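Side-chain contacts in histone-lysine N-methyltransferase, H3 lysine-9 specific SUVH4 (Arabidopsis thaliana, PDB 4QEO), which transfers methyl groups from S-adenosyl-L-methionine to the tail of histone H3 and binds methylated DNA, marking chromatin for silencing: residues A[89-92]-A[93-97]; A[151-154]-A[155-159]; A[182-185]-A[186-189]. All coordinates share one frame; numbering follows the deposited sequence.

Contact 1 (A[89-92]-A[93-97]); sequences DYMS and MEYEK. With nucleotides of chain C.
S92 uses two of its own oxygens to hold the turn that follows it. Its carbonyl O takes the amide of Y95, with Y95 N 3.0 Å from S92 O and a nearly straight N-H...O angle of 167°; the donor stands above the carbonyl plane. The hydroxyl takes the next amide back, E94 N lying 3.3 Å from S92 OG. That second bond needs OG tucked between the backbone N and the carbonyl carbon (chi1 70°), where it faces the amide of E94. A side-chain oxygen bonded to the amide two residues on defines an ST turn, here combined with the backbone bond three residues on, and it ends strand 88-91 of the SRA domain. Beside it, the extended side chain of M91 crosses the Y95 ring at about a right angle. M91 CG sits over the middle of one face, 4.0 Å from the centroid and 13° off the normal, a CH-pi contact. Farther along, SD makes an oblique Met-aromatic contact at 4.7 Å from the centroid of the same ring. Y95 OH is bonded to the K55 amide, and E94 OE2 forms a salt bridge with R54. The DNA backbone of chain C runs close by: S92 CB lies 3.4 Å from OP2 of DC12, while the Y90 hydroxyl comes within 3.6 Å of C4' of DA11.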
loop_
_atom_site.group_PDB
_atom_site.type_symbol
_atom_site.label_atom_id
_atom_site.label_comp_id
_atom_site.label_asym_id
_atom_site.label_seq_id
_atom_site.Cartn_x
_atom_site.Cartn_y
_atom_site.Cartn_z
ATOM N N ASP A 89 -13.466 -13.459 -16.105
ATOM C CA ASP A 89 -14.519 -13.473 -15.102
ATOM C C ASP A 89 -15.845 -13.073 -15.754
ATOM O O ASP A 89 -15.920 -12.069 -16.476
ATOM C CB ASP A 89 -14.158 -12.492 -13.974
ATOM C CG ASP A 89 -14.780 -12.898 -12.656
ATOM O OD1 ASP A 89 -15.030 -14.114 -12.483
ATOM O OD2 ASP A 89 -15.005 -12.016 -11.804
ATOM N N TYR A 90 -16.885 -13.870 -15.530
ATOM C CA TYR A 90 -18.167 -13.610 -16.188
ATOM C C TYR A 90 -19.386 -13.919 -15.336
ATOM O O TYR A 90 -19.315 -14.683 -14.377
ATOM C CB TYR A 90 -18.255 -14.372 -17.507
ATOM C CG TYR A 90 -18.216 -15.892 -17.405
ATOM C CD1 TYR A 90 -19.387 -16.620 -17.297
ATOM C CD2 TYR A 90 -17.008 -16.592 -17.443
ATOM C CE1 TYR A 90 -19.378 -17.994 -17.234
ATOM C CE2 TYR A 90 -16.981 -17.987 -17.375
ATOM C CZ TYR A 90 -18.179 -18.673 -17.274
ATOM O OH TYR A 90 -18.206 -20.038 -17.214
ATOM N N MET A 91 -20.496 -13.278 -15.674
ATOM C CA MET A 91 -21.783 -13.574 -15.068
ATOM C C MET A 91 -22.263 -14.862 -15.674
ATOM O O MET A 91 -22.400 -14.956 -16.900
ATOM C CB MET A 91 -22.801 -12.471 -15.386
ATOM C CG MET A 91 -22.523 -11.136 -14.709
ATOM S SD MET A 91 -23.707 -9.920 -15.332
ATOM C CE MET A 91 -23.400 -8.625 -14.147
ATOM N N SER A 92 -22.511 -15.845 -14.814
ATOM C CA SER A 92 -23.046 -17.140 -15.227
ATOM C C SER A 92 -24.551 -17.035 -15.430
ATOM O O SER A 92 -25.134 -15.962 -15.245
ATOM C CB SER A 92 -22.773 -18.172 -14.137
ATOM O OG SER A 92 -23.574 -17.891 -12.993
ATOM N N MET A 93 -25.188 -18.157 -15.767
ATOM C CA MET A 93 -26.642 -18.184 -15.982
ATOM C C MET A 93 -27.445 -17.797 -14.734
ATOM O O MET A 93 -28.633 -17.524 -14.833
ATOM C CB MET A 93 -27.117 -19.563 -16.475
ATOM C CG MET A 93 -26.401 -20.089 -17.702
ATOM S SD MET A 93 -26.448 -18.940 -19.093
ATOM C CE MET A 93 -28.209 -18.847 -19.441
ATOM N N GLU A 94 -26.809 -17.768 -13.569
ATOM C CA GLU A 94 -27.504 -17.354 -12.349
ATOM C C GLU A 94 -27.998 -15.903 -12.458
ATOM O O GLU A 94 -28.953 -15.490 -11.792
ATOM C CB GLU A 94 -26.588 -17.513 -11.136
ATOM C CG GLU A 94 -27.262 -17.233 -9.805
ATOM C CD GLU A 94 -26.370 -16.460 -8.858
ATOM O OE1 GLU A 94 -25.336 -17.009 -8.421
ATOM O OE2 GLU A 94 -26.702 -15.293 -8.560
ATOM N N TYR A 95 -27.345 -15.136 -13.323
ATOM C CA TYR A 95 -27.652 -13.722 -13.484
ATOM C C TYR A 95 -28.701 -13.484 -14.551
ATOM O O TYR A 95 -29.049 -12.346 -14.869
ATOM C CB TYR A 95 -26.382 -12.972 -13.851
ATOM C CG TYR A 95 -25.437 -12.780 -12.695
ATOM C CD1 TYR A 95 -24.535 -13.775 -12.328
ATOM C CD2 TYR A 95 -25.448 -11.601 -11.968
ATOM C CE1 TYR A 95 -23.664 -13.579 -11.256
ATOM C CE2 TYR A 95 -24.601 -11.404 -10.925
ATOM C CZ TYR A 95 -23.704 -12.385 -10.569
ATOM O OH TYR A 95 -22.861 -12.165 -9.503
ATOM N N GLU A 96 -29.208 -14.572 -15.099
ATOM C CA GLU A 96 -30.063 -14.509 -16.277
ATOM C C GLU A 96 -31.317 -13.667 -16.073
ATOM O O GLU A 96 -31.667 -12.835 -16.919
ATOM C CB GLU A 96 -30.381 -15.933 -16.725
ATOM C CG GLU A 96 -31.804 -16.253 -17.041
ATOM C CD GLU A 96 -31.934 -17.705 -17.457
ATOM O OE1 GLU A 96 -31.702 -18.581 -16.593
ATOM O OE2 GLU A 96 -32.228 -17.963 -18.646
ATOM N N LYS A 97 -31.962 -13.852 -14.926
ATOM C CA LYS A 97 -33.203 -13.158 -14.617
ATOM C C LYS A 97 -32.966 -11.678 -14.349
ATOM O O LYS A 97 -33.782 -10.836 -14.707
ATOM C CB LYS A 97 -33.884 -13.816 -13.413
ATOM C CG LYS A 97 -34.749 -15.020 -13.762
ATOM C CD LYS A 97 -36.016 -14.579 -14.479
ATOM C CE LYS A 97 -37.108 -15.642 -14.405
ATOM N NZ LYS A 97 -38.436 -15.120 -14.850
ATOM P P DA C 11 -19.008 -18.786 -11.332
ATOM O OP1 DA C 11 -17.586 -18.946 -11.201
ATOM O OP2 DA C 11 -19.614 -17.481 -11.286
ATOM O "O5'" DA C 11 -19.457 -19.650 -12.579
ATOM C "C5'" DA C 11 -18.504 -20.328 -13.379
ATOM C "C4'" DA C 11 -19.128 -21.530 -14.046
ATOM O "O4'" DA C 11 -18.985 -22.673 -13.189
ATOM C "C3'" DA C 11 -20.619 -21.408 -14.343
ATOM O "O3'" DA C 11 -20.867 -21.959 -15.630
ATOM C "C2'" DA C 11 -21.267 -22.247 -13.263
ATOM C "C1'" DA C 11 -20.225 -23.316 -13.026
ATOM N N9 DA C 11 -20.235 -23.921 -11.701
ATOM C C8 DA C 11 -20.885 -23.488 -10.576
ATOM N N7 DA C 11 -20.687 -24.245 -9.529
ATOM C C5 DA C 11 -19.854 -25.250 -9.996
ATOM C C6 DA C 11 -19.283 -26.368 -9.374
ATOM N N6 DA C 11 -19.470 -26.676 -8.094
ATOM N N1 DA C 11 -18.514 -27.178 -10.124
ATOM C C2 DA C 11 -18.329 -26.872 -11.409
ATOM N N3 DA C 11 -18.812 -25.852 -12.109
ATOM C C4 DA C 11 -19.572 -25.065 -11.332
ATOM P P DC C 12 -22.173 -21.637 -16.397
ATOM O OP1 DC C 12 -21.710 -20.900 -17.527
ATOM O OP2 DC C 12 -23.289 -21.167 -15.612
ATOM O "O5'" DC C 12 -22.486 -23.115 -16.841
ATOM C "C5'" DC C 12 -21.411 -23.970 -17.183
ATOM C "C4'" DC C 12 -21.769 -25.367 -16.746
ATOM O "O4'" DC C 12 -21.637 -25.478 -15.313
ATOM C "C3'" DC C 12 -23.215 -25.757 -17.065
ATOM O "O3'" DC C 12 -23.192 -27.022 -17.718
ATOM C "C2'" DC C 12 -23.850 -25.922 -15.699
ATOM C "C1'" DC C 12 -22.648 -26.348 -14.900
ATOM N N1 DC C 12 -22.781 -26.267 -13.446
ATOM C C2 DC C 12 -22.154 -27.233 -12.663
ATOM O O2 DC C 12 -21.448 -28.083 -13.215
ATOM N N3 DC C 12 -22.320 -27.208 -11.326
ATOM C C4 DC C 12 -23.096 -26.281 -10.770
ATOM N N4 DC C 12 -23.222 -26.288 -9.445
ATOM C C5 DC C 12 -23.756 -25.289 -11.546
ATOM C C6 DC C 12 -23.595 -25.336 -12.871
#

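Contact 2 (A[151-154]-A[155-159])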
loop_
_atom_site.group_PDB
_atom_site.type_symbol
_atom_site.label_atom_id
_atom_site.label_comp_id
_atom_site.label_asym_id
_atom_site.label_seq_id
_atom_site.Cartn_x
_atom_site.Cartn_y
_atom_site.Cartn_z
ATOM N N GLY A 151 -16.073 -18.634 -20.685
ATOM C CA GLY A 151 -15.588 -17.289 -20.901
ATOM C C GLY A 151 -15.589 -16.861 -22.358
ATOM O O GLY A 151 -15.755 -15.728 -22.642
ATOM N N ASN A 152 -15.319 -17.793 -23.241
ATOM C CA ASN A 152 -15.382 -17.565 -24.648
ATOM C C ASN A 152 -16.790 -17.226 -25.139
ATOM O O ASN A 152 -16.958 -16.287 -25.844
ATOM C CB ASN A 152 -14.795 -18.752 -25.388
ATOM C CG ASN A 152 -13.370 -19.080 -24.960
ATOM O OD1 ASN A 152 -12.697 -18.297 -24.358
ATOM N ND2 ASN A 152 -12.937 -20.256 -25.287
ATOM N N LEU A 153 -17.788 -17.960 -24.679
ATOM C CA LEU A 153 -19.187 -17.651 -24.944
ATOM C C LEU A 153 -19.564 -16.287 -24.318
ATOM O O LEU A 153 -20.275 -15.476 -24.931
ATOM C CB LEU A 153 -20.082 -18.786 -24.418
ATOM C CG LEU A 153 -21.591 -18.584 -24.585
ATOM C CD1 LEU A 153 -21.986 -18.428 -26.081
ATOM C CD2 LEU A 153 -22.356 -19.733 -23.909
ATOM N N ALA A 154 -19.052 -16.035 -23.114
ATOM C CA ALA A 154 -19.338 -14.801 -22.381
ATOM C C ALA A 154 -18.825 -13.563 -23.125
ATOM O O ALA A 154 -19.545 -12.541 -23.264
ATOM C CB ALA A 154 -18.735 -14.879 -20.947
ATOM N N LEU A 155 -17.588 -13.651 -23.610
ATOM C CA LEU A 155 -17.005 -12.572 -24.436
ATOM C C LEU A 155 -17.757 -12.420 -25.752
ATOM O O LEU A 155 -17.949 -11.301 -26.256
ATOM C CB LEU A 155 -15.524 -12.842 -24.708
ATOM C CG LEU A 155 -14.597 -12.634 -23.487
ATOM C CD1 LEU A 155 -13.200 -13.168 -23.791
ATOM C CD2 LEU A 155 -14.547 -11.151 -23.148
ATOM N N LYS A 156 -18.186 -13.544 -26.326
ATOM C CA LYS A 156 -19.008 -13.460 -27.547
ATOM C C LYS A 156 -20.289 -12.661 -27.297
ATOM O O LYS A 156 -20.692 -11.817 -28.110
ATOM C CB LYS A 156 -19.322 -14.873 -28.080
ATOM C CG LYS A 156 -20.641 -15.023 -28.865
ATOM C CD LYS A 156 -20.824 -16.518 -29.292
ATOM C CE LYS A 156 -22.255 -16.857 -29.766
ATOM N NZ LYS A 156 -22.573 -16.222 -31.069
ATOM N N HIS A 157 -20.931 -12.910 -26.160
ATOM C CA HIS A 157 -22.164 -12.185 -25.860
ATOM C C HIS A 157 -21.872 -10.698 -25.614
ATOM O O HIS A 157 -22.682 -9.836 -25.967
ATOM C CB HIS A 157 -22.910 -12.815 -24.670
ATOM C CG HIS A 157 -23.531 -14.149 -24.992
ATOM N ND1 HIS A 157 -23.751 -15.122 -24.040
ATOM C CD2 HIS A 157 -23.954 -14.674 -26.169
ATOM C CE1 HIS A 157 -24.312 -16.178 -24.611
ATOM N NE2 HIS A 157 -24.433 -15.935 -25.906
ATOM N N CYS A 158 -20.725 -10.405 -25.008
ATOM C CA CYS A 158 -20.326 -9.010 -24.839
ATOM C C CYS A 158 -20.252 -8.287 -26.177
ATOM O O CYS A 158 -20.770 -7.159 -26.321
ATOM C CB CYS A 158 -18.970 -8.906 -24.133
ATOM S SG CYS A 158 -19.008 -9.290 -22.381
ATOM N N CYS A 159 -19.574 -8.919 -27.133
ATOM C CA CYS A 159 -19.484 -8.398 -28.502
ATOM C C CYS A 159 -20.865 -8.160 -29.085
ATOM O O CYS A 159 -21.141 -7.101 -29.648
ATOM C CB CYS A 159 -18.747 -9.409 -29.406
ATOM S SG CYS A 159 -18.550 -8.849 -31.119
#
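L153, A154 and L155 carry most of the contact, each meeting residues one turn away along the same helix. L153 has CG opposite its backbone N (chi1 178°), which sends the isobutyl group forward along the helix to H157. There L153 CD1 lies 3.5 Å from H157 NE2, and L153 CG is about equally near CE1, so methyl and methine pack against one side of the imidazole. The carbonyl O of the same leucine stands over a face of that ring, 3.5 Å above its plane and offset toward the rim, while it accepts H157 N at 2.9 Å. The ring is further tied by ND1 to P105 O. The same methyl, L153 CD1, also lies 3.9 Å from K156 CD, and the lysine's NZ goes on to a salt bridge with E160. A154 takes part mainly through its backbone, its O receiving C158 N at 3.0 Å. L155 N is bonded to G151 O, and the leucine's CG packs 3.4 Å from that same G151 O. A154 and L155 turn their side chains onto A107 of strand 106-112, and also touch Y90 and I88 respectively. Successive i to i+4 bonds with one flank laid on strands are those of an alpha helix packed against the mixed sheet of the SRA domain.

Contact 3 (A[182-185]-A[186-189]). With nucleotides of chain B.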
loop_
_atom_site.group_PDB
_atom_site.type_symbol
_atom_site.label_atom_id
_atom_site.label_comp_id
_atom_site.label_asym_id
_atom_site.label_seq_id
_atom_site.Cartn_x
_atom_site.Cartn_y
_atom_site.Cartn_z
ATOM N N TYR A 182 -0.730 -5.722 -10.984
ATOM C CA TYR A 182 -1.811 -5.786 -11.959
ATOM C C TYR A 182 -2.463 -4.414 -12.043
ATOM O O TYR A 182 -2.924 -3.893 -11.040
ATOM C CB TYR A 182 -2.823 -6.847 -11.528
ATOM C CG TYR A 182 -2.236 -8.238 -11.553
ATOM C CD1 TYR A 182 -1.634 -8.785 -10.420
ATOM C CD2 TYR A 182 -2.261 -8.999 -12.718
ATOM C CE1 TYR A 182 -1.070 -10.069 -10.445
ATOM C CE2 TYR A 182 -1.703 -10.279 -12.755
ATOM C CZ TYR A 182 -1.110 -10.808 -11.619
ATOM O OH TYR A 182 -0.556 -12.084 -11.658
ATOM N N THR A 183 -2.486 -3.802 -13.223
ATOM C CA THR A 183 -3.114 -2.489 -13.322
ATOM C C THR A 183 -4.426 -2.608 -14.070
ATOM O O THR A 183 -4.477 -3.168 -15.169
ATOM C CB THR A 183 -2.222 -1.468 -14.048
ATOM O OG1 THR A 183 -2.034 -1.896 -15.408
ATOM C CG2 THR A 183 -0.873 -1.361 -13.344
ATOM N N TYR A 184 -5.489 -2.099 -13.461
ATOM C CA TYR A 184 -6.751 -1.948 -14.165
ATOM C C TYR A 184 -6.616 -0.839 -15.202
ATOM O O TYR A 184 -6.377 0.320 -14.849
ATOM C CB TYR A 184 -7.873 -1.618 -13.172
ATOM C CG TYR A 184 -9.159 -1.213 -13.857
ATOM C CD1 TYR A 184 -9.693 -1.989 -14.882
ATOM C CD2 TYR A 184 -9.849 -0.068 -13.467
ATOM C CE1 TYR A 184 -10.862 -1.620 -15.526
ATOM C CE2 TYR A 184 -11.021 0.307 -14.100
ATOM C CZ TYR A 184 -11.523 -0.472 -15.126
ATOM O OH TYR A 184 -12.692 -0.102 -15.759
ATOM N N ASP A 185 -6.797 -1.179 -16.480
ATOM C CA ASP A 185 -6.502 -0.242 -17.547
ATOM C C ASP A 185 -7.739 0.358 -18.218
ATOM O O ASP A 185 -7.627 1.039 -19.246
ATOM C CB ASP A 185 -5.596 -0.914 -18.588
ATOM C CG ASP A 185 -4.182 -1.148 -18.063
ATOM O OD1 ASP A 185 -3.806 -0.533 -17.037
ATOM O OD2 ASP A 185 -3.442 -1.939 -18.677
ATOM N N GLY A 186 -8.911 0.106 -17.644
ATOM C CA GLY A 186 -10.138 0.700 -18.160
ATOM C C GLY A 186 -11.053 -0.266 -18.893
ATOM O O GLY A 186 -10.775 -1.472 -18.991
ATOM N N LEU A 187 -12.151 0.265 -19.426
ATOM C CA LEU A 187 -13.105 -0.557 -20.143
ATOM C C LEU A 187 -12.734 -0.700 -21.636
ATOM O O LEU A 187 -12.257 0.251 -22.259
ATOM C CB LEU A 187 -14.498 0.060 -20.006
ATOM C CG LEU A 187 -14.958 0.231 -18.548
ATOM C CD1 LEU A 187 -16.202 1.066 -18.504
ATOM C CD2 LEU A 187 -15.250 -1.162 -17.966
ATOM N N TYR A 188 -12.961 -1.888 -22.190
ATOM C CA TYR A 188 -12.787 -2.158 -23.621
ATOM C C TYR A 188 -14.056 -2.799 -24.141
ATOM O O TYR A 188 -14.722 -3.551 -23.429
ATOM C CB TYR A 188 -11.624 -3.143 -23.862
ATOM C CG TYR A 188 -10.213 -2.592 -23.652
ATOM C CD1 TYR A 188 -9.787 -2.124 -22.414
ATOM C CD2 TYR A 188 -9.287 -2.598 -24.703
ATOM C CE1 TYR A 188 -8.481 -1.648 -22.224
ATOM C CE2 TYR A 188 -7.977 -2.131 -24.519
ATOM C CZ TYR A 188 -7.583 -1.659 -23.287
ATOM O OH TYR A 188 -6.296 -1.176 -23.113
ATOM N N LYS A 189 -14.391 -2.530 -25.397
ATOM C CA LYS A 189 -15.418 -3.303 -26.057
ATOM C C LYS A 189 -14.797 -4.498 -26.751
ATOM O O LYS A 189 -13.628 -4.458 -27.128
ATOM C CB LYS A 189 -16.155 -2.447 -27.100
ATOM C CG LYS A 189 -15.311 -1.985 -28.311
ATOM C CD LYS A 189 -16.261 -1.445 -29.445
ATOM C CE LYS A 189 -15.530 -1.042 -30.749
ATOM N NZ LYS A 189 -16.483 -0.571 -31.852
ATOM P P DT B 9 -0.253 -13.876 -8.625
ATOM O OP1 DT B 9 -1.023 -13.083 -7.739
ATOM O OP2 DT B 9 0.522 -13.257 -9.651
ATOM O "O5'" DT B 9 0.708 -14.795 -7.766
ATOM C "C5'" DT B 9 0.238 -15.438 -6.581
ATOM C "C4'" DT B 9 1.221 -16.478 -6.095
ATOM O "O4'" DT B 9 1.209 -17.612 -6.956
ATOM C "C3'" DT B 9 2.687 -16.047 -6.023
ATOM O "O3'" DT B 9 3.001 -15.663 -4.696
ATOM C "C2'" DT B 9 3.461 -17.292 -6.416
ATOM C "C1'" DT B 9 2.396 -18.325 -6.730
ATOM N N1 DT B 9 2.639 -19.140 -7.913
ATOM C C2 DT B 9 2.565 -20.507 -7.800
ATOM O O2 DT B 9 2.365 -21.076 -6.746
ATOM N N3 DT B 9 2.750 -21.185 -8.972
ATOM C C4 DT B 9 2.977 -20.646 -10.218
ATOM O O4 DT B 9 3.103 -21.381 -11.181
ATOM C C5 DT B 9 3.018 -19.208 -10.268
ATOM C C7 DT B 9 3.281 -18.534 -11.576
ATOM C C6 DT B 9 2.833 -18.535 -9.131
ATOM P P DA B 8 -2.133 -15.032 -14.362
ATOM O OP1 DA B 8 -2.856 -13.811 -14.529
ATOM O OP2 DA B 8 -0.727 -14.984 -14.178
ATOM O "O5'" DA B 8 -2.799 -15.639 -13.067
ATOM C "C5'" DA B 8 -2.182 -16.712 -12.383
ATOM C "C4'" DA B 8 -2.129 -16.423 -10.907
ATOM O "O4'" DA B 8 -2.042 -17.665 -10.201
ATOM C "C3'" DA B 8 -0.895 -15.648 -10.483
ATOM O "O3'" DA B 8 -1.178 -14.927 -9.286
ATOM C "C2'" DA B 8 0.139 -16.747 -10.344
ATOM C "C1'" DA B 8 -0.683 -17.983 -9.981
ATOM N N9 DA B 8 -0.393 -19.201 -10.728
ATOM C C8 DA B 8 -0.013 -19.347 -12.034
ATOM N N7 DA B 8 0.115 -20.593 -12.411
ATOM C C5 DA B 8 -0.220 -21.318 -11.280
ATOM C C6 DA B 8 -0.283 -22.698 -11.024
ATOM N N6 DA B 8 -0.012 -23.631 -11.931
ATOM N N1 DA B 8 -0.657 -23.088 -9.792
ATOM C C2 DA B 8 -0.927 -22.153 -8.879
ATOM N N3 DA B 8 -0.913 -20.832 -9.000
ATOM C C4 DA B 8 -0.543 -20.474 -10.239
#
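The Y184 ring lies over the backbone of G186, one face turned to the amide. G186 N stands 3.4 Å above the ring plane, offset toward the rim, and is closest to Y184 CE1. This follows from the first torsion of Y184, which sets CG opposite the backbone N and beside the carbonyl carbon (chi1 170°), directing the ring forward along the chain. At its far end Y184 OH meets L187 CD2 at 3.5 Å, the two side chains crossing obliquely, and is hydrogen-bonded to D59 OD1; F80 meets the ring edge-to-face. The backbone of G186, with phi 107°, is one that a side chain would spoil: a CB there would fall only 2.3 Å from D185 O. The axes of the short segments 182-185 and 186-189 differ by 61° in direction, a bend within strand 180-197 with G186 at the start of its second arm; the strand pairs with both 165-172 and 203-211 in the SRA domain. A valine at Y184 would probably leave the G186 amide without its aromatic cover and D59 without its phenol partner. Y188 CE1 comes 4.1 Å from D185 O, an oblique approach, and that carbonyl accepts R211 NE. Ahead of the bend, T183 OG1 donates to D185 OD1 at 2.8 Å on the syn side, though tilted out of the carboxylate plane, and R169 forms a salt bridge with OD2. Y182 reaches the DNA, its OH donating to OP2 of DT9 of chain B at 2.6 Å, with the phosphate oxygen at the ring edge. With R169 and a hydroxyl both on the D185 carboxylate, its negative charge is likely to be favoured and its rotation fixed, while Y188 OH, hydrogen-bonded to A123 O, also bonds R169 NH1, linking polar ends across the bend.

From the N terminus the three contacts come in series, none nesting in or crossing another, and each closes only a turn or a few residues of continuous chain. Contact 1 ends strand 88-91, contact 2 lies in helix 151-161, and contact 3 bends strand 180-197. Contacts 1 and 2 touch directly, Y90 CB being 3.5 Å from A154 CB, so the helix rests on the strand that leads into the first turn. Contact 3 touches neither: its centre is about 17 Å from that of contact 2 and about 21 Å from that of contact 1. Strands 106-112 and 165-172 connect it to strand 88-91 within one sheet. Contacts 1 and 3 approach different DNA strands, chains C and B.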